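Local coordinates for protein Esterase/lipase (Lactobacillus rhamnosus, PDB 4N5H) that probably hydrolyses ester bonds, and may transfer acyl groups, as an esterase of the alpha/beta hydrolase fold, at residues A[109-114]-A[215-220]; A[156-161]-A[168-173]. The protein carries 1 engineered substitution. One frame throughout, in Å; residues are numbered along the deposited sequence.

Contact 1: residues A[109-114]-A[215-220]; sequences DVDLRG and QALVDH. Engineered in segment 215-220: Val218 (natural residue Ala).
Leu217 pushes its two methyl groups up against the guanidinium of Arg113, the closest approach between the two segments. Leu217 CD2 sits over one face of the guanidinium, 3.8 Å above its plane and displaced toward the rim, while Leu217 CD1 lies 3.6 Å from Arg113 NH1. The two side chains cross at about a right angle. Leu217 CD1 also reaches the carboxylate of Asp111, 3.9 Å from Asp111 OD2, so one methyl touches both an acid and a base without bonding to either. Leu112 packs on the second segment as well, Leu112 CD2 standing 4.4 Å from His220 O, a buried carbonyl oxygen with no hydrogen-bond partner in the model.

Behind this first shell, Arg113 runs out extended and then bends at chi3 (-69°), which lays the flat group across the leucine. Its polar end is held from outside the two segments: NH1 forms a salt bridge with Asp214, and NH2 donates to Leu167 O. Asp111 is the N-cap of helix 112-129; its OD1 takes weak bonds from Arg113 N and Gly114 N. His220 ND1 gives a nearly straight 2.7 Å bond to Ala216 O, lying in both the ring plane and the carbonyl plane, and ties the turn after helix 215-218 back onto that helix.

The contact thus packs helix 215-218 on the start of sheet-flanking helix 112-129. The short helix lies between strands 179-183 and 235-240, where alpha/beta hydrolases commonly carry a cap insertion. Leu217 also rests on Phe168 of helix 162-168, and Leu112 on helices 147-158 and 203-211.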
# COMPACT_ATOMS: atom_id res chain seq x y z
N ASP A 109 -15.35 6.93 28.07
CA ASP A 109 -14.24 7.46 28.85
C ASP A 109 -14.36 8.93 29.26
O ASP A 109 -13.78 9.35 30.28
CB ASP A 109 -12.97 7.24 28.08
CG ASP A 109 -12.74 5.76 27.86
OD1 ASP A 109 -12.96 4.97 28.83
OD2 ASP A 109 -12.47 5.42 26.71
N VAL A 110 -15.06 9.70 28.47
CA VAL A 110 -15.51 11.02 28.86
C VAL A 110 -17.05 11.06 28.68
O VAL A 110 -17.70 10.10 28.21
CB VAL A 110 -14.86 12.12 27.99
CG1 VAL A 110 -13.37 12.12 28.23
CG2 VAL A 110 -15.13 11.84 26.52
N ASP A 111 -17.62 12.19 29.05
CA ASP A 111 -18.98 12.51 28.76
C ASP A 111 -19.02 13.70 27.78
O ASP A 111 -17.97 14.05 27.22
CB ASP A 111 -19.82 12.81 30.04
CG ASP A 111 -19.33 13.94 30.83
OD1 ASP A 111 -18.74 14.89 30.29
OD2 ASP A 111 -19.61 13.97 32.07
N LEU A 112 -20.22 14.21 27.54
CA LEU A 112 -20.38 15.28 26.53
C LEU A 112 -19.52 16.47 26.86
O LEU A 112 -18.96 17.09 26.01
CB LEU A 112 -21.85 15.65 26.45
CG LEU A 112 -22.19 16.90 25.55
CD1 LEU A 112 -21.67 16.67 24.10
CD2 LEU A 112 -23.68 17.16 25.57
N ARG A 113 -19.40 16.83 28.15
CA ARG A 113 -18.57 17.97 28.51
C ARG A 113 -17.13 17.80 28.07
O ARG A 113 -16.50 18.77 27.57
CB ARG A 113 -18.69 18.33 30.02
CG ARG A 113 -17.77 19.40 30.47
CD ARG A 113 -17.90 19.71 31.95
NE ARG A 113 -19.15 20.34 32.31
CZ ARG A 113 -20.16 19.73 32.94
NH1 ARG A 113 -20.08 18.39 33.20
NH2 ARG A 113 -21.27 20.42 33.27
N GLY A 114 -16.55 16.60 28.28
CA GLY A 114 -15.13 16.31 27.90
C GLY A 114 -15.03 16.49 26.36
O GLY A 114 -14.03 17.06 25.91
N GLN A 215 -26.95 16.46 35.70
CA GLN A 215 -28.21 17.02 35.29
C GLN A 215 -28.10 18.29 34.49
O GLN A 215 -28.99 18.56 33.70
CB GLN A 215 -29.16 17.26 36.53
CG GLN A 215 -29.39 15.96 37.15
CD GLN A 215 -30.15 14.97 36.30
OE1 GLN A 215 -31.21 15.31 35.81
NE2 GLN A 215 -29.59 13.80 36.05
N ALA A 216 -27.01 19.07 34.68
CA ALA A 216 -26.81 20.20 33.83
C ALA A 216 -26.54 19.79 32.39
O ALA A 216 -26.92 20.56 31.50
CB ALA A 216 -25.66 21.07 34.31
N LEU A 217 -25.93 18.65 32.16
CA LEU A 217 -25.73 18.15 30.79
C LEU A 217 -27.06 17.63 30.24
O LEU A 217 -27.44 17.85 29.10
CB LEU A 217 -24.63 17.11 30.72
CG LEU A 217 -23.20 17.68 30.95
CD1 LEU A 217 -22.20 16.58 30.87
CD2 LEU A 217 -22.87 18.89 30.04
N VAL A 218 -27.78 16.90 31.10
CA VAL A 218 -29.14 16.43 30.69
C VAL A 218 -29.96 17.59 30.19
O VAL A 218 -30.62 17.42 29.13
CB VAL A 218 -29.87 15.64 31.84
CG1 VAL A 218 -31.35 15.38 31.45
CG2 VAL A 218 -29.11 14.39 32.26
N ASP A 219 -29.90 18.76 30.86
CA ASP A 219 -30.65 19.94 30.49
C ASP A 219 -30.10 20.75 29.34
O ASP A 219 -30.74 21.74 28.91
CB ASP A 219 -30.83 20.90 31.73
CG ASP A 219 -31.73 20.27 32.88
OD1 ASP A 219 -32.39 19.29 32.64
OD2 ASP A 219 -31.61 20.73 34.02
N HIS A 220 -28.95 20.30 28.80
CA HIS A 220 -28.33 21.01 27.67
C HIS A 220 -27.71 20.01 26.64
O HIS A 220 -26.67 20.34 26.08
CB HIS A 220 -27.28 21.95 28.19
CG HIS A 220 -27.79 23.01 29.06
ND1 HIS A 220 -27.98 22.82 30.43
CD2 HIS A 220 -28.33 24.21 28.78
CE1 HIS A 220 -28.53 23.90 30.94
NE2 HIS A 220 -28.76 24.76 29.97

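Contact 2: residues A[156-161]-A[168-173]; sequences ACIQQS and FGVSRV
Two hydrogen bonds from one side-chain amide carry the polar part of this contact: Gln159 OE1 accepts from Val173 N at 3.0 Å, and Gln159 NE2 donates to Val173 O at 2.9 Å. The first is almost straight (171°) and uses a lone pair in the amide carbonyl plane; in the second the donor is tilted from the Val173 carbonyl plane. A bend at chi2 (68°) turns the Gln159 amide onto the Val173 backbone, and gripping both ends fixes its rotation. Gln159 NE2 also lies over one face of the Arg172 guanidinium, 3.6 Å from Arg172 NH1, the two planes being 46° apart.

In this alpha/beta hydrolase fold, 156-161 begins as the C-terminal end of helix 147-158, the helix after the probable nucleophile elbow. A type I beta turn runs from Ile158 to Ser161, and after helix 162-168 a Schellman motif at Gly169 sends the chain back past the end of helix 147-158 toward strand 179-183.

The apolar contacts centre on Ile158. Ile158 CD1 makes a CH-pi contact over one face of the Phe168 ring, 3.8 Å from the centroid, while Ile158 CG2 meets Val170 CG2 at 3.6 Å. Phe120 of helix 112-129 packs against Ile158, Gln159 and Val170.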
# COMPACT_ATOMS: atom_id res chain seq x y z
N ALA A 156 -21.64 25.89 18.34
CA ALA A 156 -22.10 27.17 17.76
C ALA A 156 -22.87 27.99 18.82
O ALA A 156 -22.65 29.20 18.90
CB ALA A 156 -23.00 26.92 16.58
N CYS A 157 -23.65 27.34 19.63
CA CYS A 157 -24.40 28.04 20.69
C CYS A 157 -23.53 28.44 21.85
O CYS A 157 -23.59 29.58 22.38
CB CYS A 157 -25.50 27.14 21.20
SG CYS A 157 -26.82 26.82 19.99
N ILE A 158 -22.68 27.51 22.26
CA ILE A 158 -21.78 27.75 23.40
C ILE A 158 -20.87 28.92 23.12
O ILE A 158 -20.63 29.75 23.99
CB ILE A 158 -21.00 26.50 23.81
CG1 ILE A 158 -21.94 25.39 24.27
CG2 ILE A 158 -19.96 26.81 24.89
CD1 ILE A 158 -21.36 24.01 24.22
N GLN A 159 -20.35 29.04 21.92
CA GLN A 159 -19.49 30.12 21.58
C GLN A 159 -20.17 31.50 21.75
O GLN A 159 -19.46 32.49 21.91
CB GLN A 159 -18.96 29.91 20.15
CG GLN A 159 -18.24 31.07 19.52
CD GLN A 159 -16.90 31.42 20.15
OE1 GLN A 159 -16.37 30.67 20.95
NE2 GLN A 159 -16.32 32.54 19.73
N GLN A 160 -21.51 31.57 21.68
CA GLN A 160 -22.18 32.83 21.77
C GLN A 160 -22.63 33.16 23.22
O GLN A 160 -23.18 34.23 23.45
CB GLN A 160 -23.45 32.82 20.93
CG GLN A 160 -23.37 32.25 19.62
CD GLN A 160 -22.16 32.68 18.86
OE1 GLN A 160 -21.68 33.83 19.00
NE2 GLN A 160 -21.63 31.70 17.99
N SER A 161 -22.50 32.24 24.15
CA SER A 161 -23.19 32.34 25.44
C SER A 161 -22.25 32.19 26.63
O SER A 161 -21.68 31.11 26.89
CB SER A 161 -24.23 31.28 25.59
OG SER A 161 -24.72 31.12 26.93
N PHE A 168 -20.20 24.39 30.43
CA PHE A 168 -19.37 23.44 29.78
C PHE A 168 -17.90 23.56 30.11
O PHE A 168 -17.14 22.74 29.63
CB PHE A 168 -19.60 23.50 28.25
CG PHE A 168 -20.89 22.85 27.84
CD1 PHE A 168 -22.04 23.57 27.75
CD2 PHE A 168 -20.95 21.47 27.53
CE1 PHE A 168 -23.24 22.97 27.38
CE2 PHE A 168 -22.16 20.87 27.08
CZ PHE A 168 -23.28 21.63 27.04
N GLY A 169 -17.52 24.55 30.91
CA GLY A 169 -16.13 24.72 31.33
C GLY A 169 -15.21 25.07 30.16
O GLY A 169 -14.07 24.62 30.18
N VAL A 170 -15.65 25.97 29.29
CA VAL A 170 -14.80 26.45 28.13
C VAL A 170 -14.83 27.95 28.10
O VAL A 170 -15.62 28.53 28.75
CB VAL A 170 -15.29 25.87 26.77
CG1 VAL A 170 -15.26 24.37 26.80
CG2 VAL A 170 -16.71 26.28 26.41
N SER A 171 -13.83 28.52 27.48
CA SER A 171 -13.79 29.95 27.17
C SER A 171 -14.13 30.14 25.72
O SER A 171 -13.84 29.30 24.90
CB SER A 171 -12.35 30.43 27.38
OG SER A 171 -12.02 30.32 28.73
N ARG A 172 -14.68 31.28 25.41
CA ARG A 172 -14.93 31.62 24.00
C ARG A 172 -13.58 31.64 23.28
O ARG A 172 -12.53 31.94 23.85
CB ARG A 172 -15.61 32.95 23.85
CG ARG A 172 -14.85 34.19 24.25
CD ARG A 172 -15.60 35.53 23.90
NE ARG A 172 -15.25 35.89 22.50
CZ ARG A 172 -16.05 35.85 21.43
NH1 ARG A 172 -17.37 35.50 21.51
NH2 ARG A 172 -15.52 36.17 20.25
N VAL A 173 -13.63 31.38 21.98
CA VAL A 173 -12.45 31.54 21.16
C VAL A 173 -12.53 32.88 20.41
O VAL A 173 -13.61 33.47 20.26
CB VAL A 173 -12.21 30.37 20.20
CG1 VAL A 173 -11.94 29.12 21.04
CG2 VAL A 173 -13.36 30.18 19.20

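Overall arrangement
From the N terminus, the chain first meets 109-114, where helix 112-129 begins. It then passes strand 140-145 and helix 147-158 to reach 156-161. Helix 162-168 intervenes before the return through 168-173, so contact 2 closes a short local loop, tying the end of helix 147-158 to the loop before strand 179-183. That strand and further helices follow before 215-220 comes back to 109-114 and contact 1 closes a much longer loop, with the whole of contact 2 lying within it, joining helix 112-129 to the helical region beyond strand 179-183. The loops nest and do not cross. The centres of the two contacts are about 14 Å apart, and Phe168 bridges them: Phe168 CE2 lies 3.6 Å from Leu217 CD2.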